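PDB 5HEA: putative glycosyltransferase (GalT1) from Streptococcus parasanguinis FW213, which probably transfers sugar units as a nucleotide-binding glycosyltransferase, and is seen here as its C-terminal part with a GT-A-type domain and a disulfide-bonded helical tail. Local coordinates for residues I9-Y14 / D25-Q30; G261-C266 / D287-Y292; R182-R187 / I195-L200. All blocks are in the same frame, centred on the assembly; numbering follows the deposited sequence.

Contact 1: residues I9-Y14 / D25-Q30; sequences IIVPVY and DSLLRQ
Leu27 meets Ile9 and Val11 where helix 20-28 lies against strand 7-13, within the beta-alpha-beta unit completed by strand 35-41. This is the Rossmann-like opening of a GT-A domain: strand 7-13 pairs in parallel with strand 35-41, Ile9 bonding to both Glu36 and Ile38, and Val11 to Ile38. Leu27 contributes a single branch: its CD1 lies 4.1 Å from Val11 CG2 and 4.3 Å from Ile9 CG2. Ile9 CG2 is itself 3.8 Å from Val11 CG2, so the three methyls form a nearly equilateral triangle. A chi1 of 179° puts Val11 CG1 anti to the backbone N and leaves CG2, anti to the carbonyl carbon, as the branch that meets Leu27; the two side chains run alongside each other, pointing opposite ways. All three residues are buried and no hydrogen bond crosses, which makes the contact purely apolar; Ile37 and Val97 also touch Leu27. The helix end is fixed by polar groups instead. Gln30 folds back on the last turn, its OE1 accepts a hydrogen bond from the backbone N of Leu102, and its NE2, which also reaches Glu98 O, donates to Ser26 O at 3.1 Å with an N-H...O angle of 161°.

Contact 2: residues G261-C266 / D287-Y292; sequences GRLKKC and DLIENY
The carboxylate of Glu290 faces the amine of Lys264 through one oxygen: Glu290 OE2 lies 3.7 Å from Lys264 NZ, a long salt bridge, while OE1 is 5.8 Å from the same NZ. The amine lies beyond OE2, only moderately out of the carboxylate plane. Two other flat groups are held within residues 287-292. The amide of Asn291 has Asp287 OD1 in its own plane, met by ND2 at 2.9 Å almost along the C-O axis of the acceptor; the N-H...O angle of 176° indicates a nearly straight bond, which ties together the final turn of the helix. The ring of Tyr292 has Asp287 O at its edge, in plane. Bends at chi3 (-83°) and chi4 (-57°) curl the Lys264 chain and bring NZ to the Glu290 side, and NZ also makes a weak hydrogen bond to Lys260 O. The two segments lie on, or in the case of Tyr292 just after, the helices of a hairpin, 253-272 and 276-291, cross-linked by the disulfides Cys266-Cys282 and Cys267-Cys283. On the buried side of the interface, the side chains of Leu263 and Ile289 run roughly perpendicular to each other and meet methyl to methyl, CD1 to CD1 at 3.6 Å. Leu263 also touches Lys285 and Leu286 of helix 276-291. The second subunit reaches this hairpin too: Ser247 of that subunit packs on Ile289, and its Lys201 touches Asp287, Leu288 and Tyr292.

Contact 3: residues R182-R187 / I195-L200; sequences RFPLGR and IYRLYL
Arg197 donates the one hydrogen bond between these segments, from NH2 to the backbone O of Arg182 at 3.1 Å with an N-H...O angle of 163°. The acceptor sits at the edge of the guanidinium, close to its plane, whereas the donor is tilted 29° from the plane of the carbonyl. A bend at chi3 (-90°) turns the end of the arginine, and the head is gripped a second time because NE donates to Ala193 O, just before the helix. These two backbone acceptors should together limit rotation of the guanidinium. Pro184 CD makes a van der Waals contact at the edge of the same group, 4.3 Å from NH2 of Arg197.

The apolar contact is looser. CD1 of Ile195 approaches the Phe183 ring obliquely, 4.5 Å from CZ. The segment 182-187 belongs to the loop that links strand 171-174, part of the mixed sheet of the GT-A-type domain, to helix 195-201, and the contact folds that loop back on the helix it leads into. Ile195 also packs against Phe173 of the strand.

Phe183 has two further partners beyond the segments: Phe90 meets it edge-to-face, and Arg76 makes a cation-pi contact.

Backbone geometry shapes the rest of the loop. Pro184 to Arg187 form a type II beta turn, with Gly186 at positive phi. At this turn the second subunit comes in, Glu277 of that subunit accepting a hydrogen bond from Leu185 N through OE2, while Gln281 of the second subunit packs on Arg197.

Overall arrangement
Contacts 1 and 3 are buried and contact 2 is half exposed, a difference matched by position: the centres of contacts 1, 2 and 3 lie 15, 27 and 9 Å from the centre of the chain. No two contacts share a helix or strand, although strand 87-90 touches both Ile9 and Phe183 and so borders contacts 1 and 3. Contact 1 is wholly apolar across its segments, contact 3 adds an arginine-to-carbonyl bond, and contact 2 pairs a methyl contact with a long ion pair at the rim. Contacts 1 and 2 lie on opposite sides of the chain's centre, about 19 Å apart at nearest atoms. Contacts 2 and 3 both touch the second subunit.

Contact 1: residues I9-Y14 / D25-Q30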
loop_
_atom_site.group_PDB
_atom_site.type_symbol
_atom_site.label_atom_id
_atom_site.label_comp_id
_atom_site.label_asym_id
_atom_site.label_seq_id
_atom_site.Cartn_x
_atom_site.Cartn_y
_atom_site.Cartn_z
ATOM N N ILE A 9 -12.442 16.001 33.012
ATOM C CA ILE A 9 -13.359 16.082 31.872
ATOM C C ILE A 9 -12.588 15.896 30.580
ATOM O O ILE A 9 -11.755 16.734 30.223
ATOM C CB ILE A 9 -14.035 17.455 31.788
ATOM C CG1 ILE A 9 -14.627 17.841 33.154
ATOM C CG2 ILE A 9 -15.092 17.454 30.676
ATOM C CD1 ILE A 9 -15.021 19.318 33.243
ATOM N N ILE A 10 -12.870 14.798 29.888
ATOM C CA ILE A 10 -12.157 14.430 28.674
ATOM C C ILE A 10 -12.922 14.898 27.447
ATOM O O ILE A 10 -14.074 14.517 27.228
ATOM C CB ILE A 10 -11.896 12.906 28.631
ATOM C CG1 ILE A 10 -10.937 12.522 29.766
ATOM C CG2 ILE A 10 -11.345 12.482 27.257
ATOM C CD1 ILE A 10 -10.900 11.036 30.078
ATOM N N VAL A 11 -12.278 15.744 26.654
ATOM C CA VAL A 11 -12.941 16.380 25.528
ATOM C C VAL A 11 -12.120 16.167 24.256
ATOM O O VAL A 11 -11.150 16.880 24.000
ATOM C CB VAL A 11 -13.155 17.891 25.795
ATOM C CG1 VAL A 11 -13.831 18.576 24.594
ATOM C CG2 VAL A 11 -13.979 18.094 27.066
ATOM N N PRO A 12 -12.492 15.159 23.460
ATOM C CA PRO A 12 -11.820 14.942 22.181
ATOM C C PRO A 12 -12.187 16.057 21.209
ATOM O O PRO A 12 -13.339 16.495 21.160
ATOM C CB PRO A 12 -12.406 13.606 21.696
ATOM C CG PRO A 12 -12.966 12.970 22.934
ATOM C CD PRO A 12 -13.468 14.101 23.756
ATOM N N VAL A 13 -11.205 16.514 20.446
ATOM C CA VAL A 13 -11.401 17.638 19.541
ATOM C C VAL A 13 -10.893 17.261 18.166
ATOM O O VAL A 13 -9.695 17.028 17.983
ATOM C CB VAL A 13 -10.653 18.902 20.032
ATOM C CG1 VAL A 13 -10.731 20.016 18.988
ATOM C CG2 VAL A 13 -11.223 19.378 21.353
ATOM N N TYR A 14 -11.806 17.176 17.200
ATOM C CA TYR A 14 -11.418 16.997 15.804
ATOM C C TYR A 14 -12.325 17.825 14.891
ATOM O O TYR A 14 -13.516 17.541 14.764
ATOM C CB TYR A 14 -11.421 15.518 15.377
ATOM C CG TYR A 14 -10.905 15.354 13.955
ATOM C CD1 TYR A 14 -9.574 15.605 13.653
ATOM C CD2 TYR A 14 -11.756 14.993 12.913
ATOM C CE1 TYR A 14 -9.095 15.493 12.365
ATOM C CE2 TYR A 14 -11.283 14.874 11.613
ATOM C CZ TYR A 14 -9.949 15.124 11.349
ATOM O OH TYR A 14 -9.456 15.010 10.076
ATOM N N ASP A 25 -17.039 27.351 26.729
ATOM C CA ASP A 25 -17.684 28.389 27.543
ATOM C C ASP A 25 -18.630 27.743 28.567
ATOM O O ASP A 25 -18.638 28.118 29.742
ATOM C CB ASP A 25 -18.464 29.408 26.677
ATOM C CG ASP A 25 -17.551 30.334 25.845
ATOM O OD1 ASP A 25 -16.348 30.488 26.166
ATOM O OD2 ASP A 25 -18.057 30.924 24.859
ATOM N N SER A 26 -19.415 26.760 28.127
ATOM C CA SER A 26 -20.364 26.100 29.036
ATOM C C SER A 26 -19.667 25.304 30.153
ATOM O O SER A 26 -20.195 25.201 31.261
ATOM C CB SER A 26 -21.364 25.225 28.269
ATOM O OG SER A 26 -20.781 23.995 27.882
ATOM N N LEU A 27 -18.475 24.778 29.881
ATOM C CA LEU A 27 -17.713 24.043 30.898
ATOM C C LEU A 27 -17.026 24.935 31.931
ATOM O O LEU A 27 -17.036 24.641 33.127
ATOM C CB LEU A 27 -16.654 23.136 30.246
ATOM C CG LEU A 27 -17.165 21.984 29.382
ATOM C CD1 LEU A 27 -15.990 21.222 28.733
ATOM C CD2 LEU A 27 -17.990 21.052 30.227
ATOM N N LEU A 28 -16.399 26.010 31.470
ATOM C CA LEU A 28 -15.755 26.945 32.385
ATOM C C LEU A 28 -16.752 27.631 33.330
ATOM O O LEU A 28 -16.371 28.079 34.409
ATOM C CB LEU A 28 -14.944 27.976 31.606
ATOM C CG LEU A 28 -13.744 27.392 30.856
ATOM C CD1 LEU A 28 -12.962 28.492 30.135
ATOM C CD2 LEU A 28 -12.842 26.624 31.817
ATOM N N ARG A 29 -18.022 27.695 32.930
ATOM C CA ARG A 29 -19.080 28.229 33.791
ATOM C C ARG A 29 -19.651 27.221 34.793
ATOM O O ARG A 29 -20.711 27.470 35.368
ATOM C CB ARG A 29 -20.241 28.763 32.949
ATOM C CG ARG A 29 -19.935 30.045 32.188
ATOM C CD ARG A 29 -21.198 30.595 31.545
ATOM N NE ARG A 29 -21.923 29.578 30.780
ATOM C CZ ARG A 29 -21.984 29.538 29.449
ATOM N NH1 ARG A 29 -21.371 30.469 28.724
ATOM N NH2 ARG A 29 -22.668 28.576 28.840
ATOM N N GLN A 30 -18.979 26.092 35.002
ATOM C CA GLN A 30 -19.503 25.078 35.922
ATOM C C GLN A 30 -19.504 25.571 37.362
ATOM O O GLN A 30 -18.526 26.160 37.821
ATOM C CB GLN A 30 -18.714 23.769 35.826
ATOM C CG GLN A 30 -19.054 22.951 34.609
ATOM C CD GLN A 30 -20.540 22.699 34.493
ATOM O OE1 GLN A 30 -21.131 21.994 35.321
ATOM N NE2 GLN A 30 -21.162 23.283 33.474
#

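Contact 2: residues G261-C266 / D287-Y292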
loop_
_atom_site.group_PDB
_atom_site.type_symbol
_atom_site.label_atom_id
_atom_site.label_comp_id
_atom_site.label_asym_id
_atom_site.label_seq_id
_atom_site.Cartn_x
_atom_site.Cartn_y
_atom_site.Cartn_z
ATOM N N GLY A 261 -32.969 -6.640 16.438
ATOM C CA GLY A 261 -33.181 -5.369 15.756
ATOM C C GLY A 261 -31.975 -4.908 14.946
ATOM O O GLY A 261 -32.129 -4.441 13.818
ATOM N N ARG A 262 -30.773 -5.047 15.508
ATOM C CA ARG A 262 -29.546 -4.697 14.784
ATOM C C ARG A 262 -29.304 -5.586 13.561
ATOM O O ARG A 262 -28.928 -5.093 12.496
ATOM C CB ARG A 262 -28.321 -4.718 15.714
ATOM C CG ARG A 262 -28.351 -3.601 16.745
ATOM C CD ARG A 262 -27.181 -3.700 17.738
ATOM N NE ARG A 262 -27.153 -2.573 18.669
ATOM C CZ ARG A 262 -26.059 -2.127 19.294
ATOM N NH1 ARG A 262 -24.868 -2.692 19.084
ATOM N NH2 ARG A 262 -26.154 -1.104 20.129
ATOM N N LEU A 263 -29.519 -6.890 13.713
ATOM C CA LEU A 263 -29.393 -7.820 12.596
ATOM C C LEU A 263 -30.288 -7.422 11.418
ATOM O O LEU A 263 -29.863 -7.465 10.259
ATOM C CB LEU A 263 -29.726 -9.255 13.054
ATOM C CG LEU A 263 -28.639 -9.875 13.943
ATOM C CD1 LEU A 263 -29.142 -11.195 14.534
ATOM C CD2 LEU A 263 -27.356 -10.079 13.142
ATOM N N LYS A 264 -31.527 -7.046 11.725
ATOM C CA LYS A 264 -32.486 -6.602 10.710
ATOM C C LYS A 264 -31.947 -5.390 9.966
ATOM O O LYS A 264 -31.988 -5.331 8.736
ATOM C CB LYS A 264 -33.830 -6.240 11.355
ATOM C CG LYS A 264 -34.834 -7.385 11.387
ATOM C CD LYS A 264 -36.127 -7.019 12.123
ATOM C CE LYS A 264 -35.989 -7.182 13.639
ATOM N NZ LYS A 264 -35.587 -8.569 14.035
ATOM N N LYS A 265 -31.443 -4.422 10.723
ATOM C CA LYS A 265 -30.881 -3.210 10.144
ATOM C C LYS A 265 -29.637 -3.521 9.302
ATOM O O LYS A 265 -29.492 -3.018 8.190
ATOM C CB LYS A 265 -30.544 -2.205 11.250
ATOM C CG LYS A 265 -30.087 -0.855 10.741
ATOM C CD LYS A 265 -30.065 0.183 11.856
ATOM C CE LYS A 265 -29.767 1.582 11.312
ATOM N NZ LYS A 265 -28.441 1.678 10.622
ATOM N N CYS A 266 -28.749 -4.353 9.845
ATOM C CA CYS A 266 -27.523 -4.755 9.165
ATOM C C CYS A 266 -27.818 -5.504 7.867
ATOM O O CYS A 266 -27.193 -5.252 6.842
ATOM C CB CYS A 266 -26.686 -5.648 10.090
ATOM S SG CYS A 266 -25.366 -6.588 9.243
ATOM N N ASP A 287 -32.080 -15.202 9.749
ATOM C CA ASP A 287 -32.784 -16.383 9.265
ATOM C C ASP A 287 -32.834 -17.501 10.321
ATOM O O ASP A 287 -33.857 -18.145 10.497
ATOM C CB ASP A 287 -32.100 -16.899 7.989
ATOM C CG ASP A 287 -32.829 -18.079 7.355
ATOM O OD1 ASP A 287 -34.068 -18.175 7.489
ATOM O OD2 ASP A 287 -32.154 -18.908 6.706
ATOM N N LEU A 288 -31.728 -17.727 11.019
ATOM C CA LEU A 288 -31.669 -18.786 12.028
ATOM C C LEU A 288 -32.560 -18.441 13.217
ATOM O O LEU A 288 -33.301 -19.281 13.727
ATOM C CB LEU A 288 -30.231 -19.000 12.512
ATOM C CG LEU A 288 -29.272 -19.661 11.524
ATOM C CD1 LEU A 288 -27.853 -19.718 12.091
ATOM C CD2 LEU A 288 -29.766 -21.057 11.169
ATOM N N ILE A 289 -32.471 -17.198 13.659
ATOM C CA ILE A 289 -33.196 -16.761 14.842
ATOM C C ILE A 289 -34.715 -16.810 14.622
ATOM O O ILE A 289 -35.466 -17.307 15.470
ATOM C CB ILE A 289 -32.748 -15.353 15.250
ATOM C CG1 ILE A 289 -31.330 -15.402 15.807
ATOM C CG2 ILE A 289 -33.697 -14.764 16.281
ATOM C CD1 ILE A 289 -30.721 -14.039 16.026
ATOM N N GLU A 290 -35.154 -16.327 13.466
ATOM C CA GLU A 290 -36.580 -16.224 13.164
ATOM C C GLU A 290 -37.198 -17.516 12.645
ATOM O O GLU A 290 -38.367 -17.788 12.884
ATOM C CB GLU A 290 -36.834 -15.093 12.161
ATOM C CG GLU A 290 -36.593 -13.704 12.729
ATOM C CD GLU A 290 -36.980 -12.596 11.759
ATOM O OE1 GLU A 290 -37.173 -12.892 10.557
ATOM O OE2 GLU A 290 -37.097 -11.427 12.201
ATOM N N ASN A 291 -36.423 -18.318 11.928
ATOM C CA ASN A 291 -37.009 -19.470 11.260
ATOM C C ASN A 291 -36.556 -20.823 11.787
ATOM O O ASN A 291 -37.137 -21.849 11.441
ATOM C CB ASN A 291 -36.803 -19.360 9.749
ATOM C CG ASN A 291 -37.451 -18.111 9.176
ATOM O OD1 ASN A 291 -38.577 -17.777 9.537
ATOM N ND2 ASN A 291 -36.731 -17.398 8.310
ATOM N N TYR A 292 -35.526 -20.824 12.628
ATOM C CA TYR A 292 -35.048 -22.073 13.212
ATOM C C TYR A 292 -34.847 -21.994 14.720
ATOM O O TYR A 292 -33.824 -22.454 15.218
ATOM C CB TYR A 292 -33.737 -22.507 12.544
ATOM C CG TYR A 292 -33.833 -22.667 11.043
ATOM C CD1 TYR A 292 -33.711 -21.567 10.200
ATOM C CD2 TYR A 292 -34.047 -23.915 10.468
ATOM C CE1 TYR A 292 -33.806 -21.703 8.823
ATOM C CE2 TYR A 292 -34.135 -24.065 9.088
ATOM C CZ TYR A 292 -34.021 -22.953 8.275
ATOM O OH TYR A 292 -34.099 -23.082 6.906
#

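Contact 3: residues R182-R187 / I195-L200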
loop_
_atom_site.group_PDB
_atom_site.type_symbol
_atom_site.label_atom_id
_atom_site.label_comp_id
_atom_site.label_asym_id
_atom_site.label_seq_id
_atom_site.Cartn_x
_atom_site.Cartn_y
_atom_site.Cartn_z
ATOM N N ARG A 182 -10.401 0.313 27.903
ATOM C CA ARG A 182 -10.058 1.334 26.907
ATOM C C ARG A 182 -11.014 1.228 25.739
ATOM O O ARG A 182 -11.586 0.160 25.497
ATOM C CB ARG A 182 -8.605 1.161 26.409
ATOM C CG ARG A 182 -7.531 1.484 27.465
ATOM C CD ARG A 182 -7.649 2.927 27.969
ATOM N NE ARG A 182 -6.591 3.298 28.913
ATOM C CZ ARG A 182 -6.653 3.110 30.231
ATOM N NH1 ARG A 182 -7.719 2.533 30.787
ATOM N NH2 ARG A 182 -5.640 3.493 30.999
ATOM N N PHE A 183 -11.199 2.338 25.022
ATOM C CA PHE A 183 -11.997 2.329 23.807
ATOM C C PHE A 183 -11.188 1.612 22.721
ATOM O O PHE A 183 -9.986 1.816 22.621
ATOM C CB PHE A 183 -12.335 3.757 23.370
ATOM C CG PHE A 183 -13.230 4.493 24.347
ATOM C CD1 PHE A 183 -12.691 5.123 25.461
ATOM C CD2 PHE A 183 -14.607 4.523 24.164
ATOM C CE1 PHE A 183 -13.513 5.790 26.383
ATOM C CE2 PHE A 183 -15.437 5.187 25.081
ATOM C CZ PHE A 183 -14.879 5.820 26.187
ATOM N N PRO A 184 -11.853 0.777 21.907
ATOM C CA PRO A 184 -11.230 0.034 20.797
ATOM C C PRO A 184 -10.780 0.925 19.637
ATOM O O PRO A 184 -11.547 1.750 19.152
ATOM C CB PRO A 184 -12.351 -0.905 20.336
ATOM C CG PRO A 184 -13.608 -0.211 20.762
ATOM C CD PRO A 184 -13.262 0.400 22.088
ATOM N N LEU A 185 -9.546 0.736 19.182
ATOM C CA LEU A 185 -8.944 1.619 18.189
ATOM C C LEU A 185 -9.537 1.473 16.795
ATOM O O LEU A 185 -9.942 0.382 16.386
ATOM C CB LEU A 185 -7.428 1.415 18.133
ATOM C CG LEU A 185 -6.609 2.038 19.265
ATOM C CD1 LEU A 185 -7.349 3.220 19.893
ATOM C CD2 LEU A 185 -6.222 1.027 20.320
ATOM N N GLY A 186 -9.605 2.596 16.083
ATOM C CA GLY A 186 -10.008 2.623 14.688
ATOM C C GLY A 186 -11.466 2.277 14.472
ATOM O O GLY A 186 -11.965 2.306 13.348
ATOM N N ARG A 187 -12.147 1.963 15.566
ATOM C CA ARG A 187 -13.504 1.451 15.537
ATOM C C ARG A 187 -14.462 2.609 15.777
ATOM O O ARG A 187 -14.210 3.462 16.626
ATOM C CB ARG A 187 -13.658 0.402 16.651
ATOM C CG ARG A 187 -14.669 -0.712 16.410
ATOM C CD ARG A 187 -15.133 -1.309 17.745
ATOM N NE ARG A 187 -15.823 -2.591 17.611
ATOM C CZ ARG A 187 -15.473 -3.709 18.251
ATOM N NH1 ARG A 187 -14.435 -3.710 19.084
ATOM N NH2 ARG A 187 -16.167 -4.831 18.064
ATOM N N ILE A 195 -18.778 1.604 27.277
ATOM C CA ILE A 195 -19.446 2.184 28.445
ATOM C C ILE A 195 -20.012 1.096 29.356
ATOM O O ILE A 195 -19.805 1.121 30.568
ATOM C CB ILE A 195 -20.527 3.216 28.029
ATOM C CG1 ILE A 195 -19.860 4.416 27.353
ATOM C CG2 ILE A 195 -21.311 3.709 29.237
ATOM C CD1 ILE A 195 -18.767 5.072 28.226
ATOM N N TYR A 196 -20.679 0.112 28.769
ATOM C CA TYR A 196 -21.289 -0.949 29.577
ATOM C C TYR A 196 -20.272 -1.727 30.411
ATOM O O TYR A 196 -20.599 -2.225 31.497
ATOM C CB TYR A 196 -22.129 -1.891 28.711
ATOM C CG TYR A 196 -21.330 -2.925 27.954
ATOM C CD1 TYR A 196 -20.733 -2.616 26.742
ATOM C CD2 TYR A 196 -21.202 -4.220 28.442
ATOM C CE1 TYR A 196 -20.007 -3.571 26.038
ATOM C CE2 TYR A 196 -20.480 -5.182 27.745
ATOM C CZ TYR A 196 -19.885 -4.849 26.545
ATOM O OH TYR A 196 -19.162 -5.797 25.855
ATOM N N ARG A 197 -19.036 -1.833 29.929
ATOM C CA ARG A 197 -18.018 -2.516 30.722
ATOM C C ARG A 197 -17.699 -1.761 32.018
ATOM O O ARG A 197 -17.440 -2.370 33.053
ATOM C CB ARG A 197 -16.764 -2.794 29.891
ATOM C CG ARG A 197 -17.060 -3.690 28.685
ATOM C CD ARG A 197 -15.808 -4.067 27.931
ATOM N NE ARG A 197 -15.473 -3.117 26.870
ATOM C CZ ARG A 197 -14.281 -2.535 26.733
ATOM N NH1 ARG A 197 -13.318 -2.798 27.614
ATOM N NH2 ARG A 197 -14.039 -1.699 25.716
ATOM N N LEU A 198 -17.733 -0.435 31.971
ATOM C CA LEU A 198 -17.617 0.355 33.200
ATOM C C LEU A 198 -18.765 0.083 34.178
ATOM O O LEU A 198 -18.548 -0.061 35.390
ATOM C CB LEU A 198 -17.567 1.841 32.859
ATOM C CG LEU A 198 -16.322 2.234 32.071
ATOM C CD1 LEU A 198 -16.544 3.594 31.401
ATOM C CD2 LEU A 198 -15.128 2.284 33.025
ATOM N N TYR A 199 -19.986 0.006 33.658
ATOM C CA TYR A 199 -21.144 -0.340 34.496
ATOM C C TYR A 199 -20.923 -1.679 35.227
ATOM O O TYR A 199 -21.210 -1.827 36.429
ATOM C CB TYR A 199 -22.400 -0.478 33.639
ATOM C CG TYR A 199 -22.910 0.760 32.951
ATOM C CD1 TYR A 199 -22.740 2.020 33.502
ATOM C CD2 TYR A 199 -23.605 0.656 31.745
ATOM C CE1 TYR A 199 -23.229 3.150 32.856
ATOM C CE2 TYR A 199 -24.091 1.777 31.089
ATOM C CZ TYR A 199 -23.900 3.012 31.649
ATOM O OH TYR A 199 -24.397 4.111 31.014
ATOM N N LEU A 200 -20.405 -2.663 34.501
ATOM C CA LEU A 200 -20.191 -3.995 35.085
ATOM C C LEU A 200 -19.140 -3.981 36.204
ATOM O O LEU A 200 -19.084 -4.900 37.017
ATOM C CB LEU A 200 -19.826 -5.015 33.996
ATOM C CG LEU A 200 -20.914 -5.326 32.966
ATOM C CD1 LEU A 200 -20.339 -6.120 31.790
ATOM C CD2 LEU A 200 -22.081 -6.080 33.623
#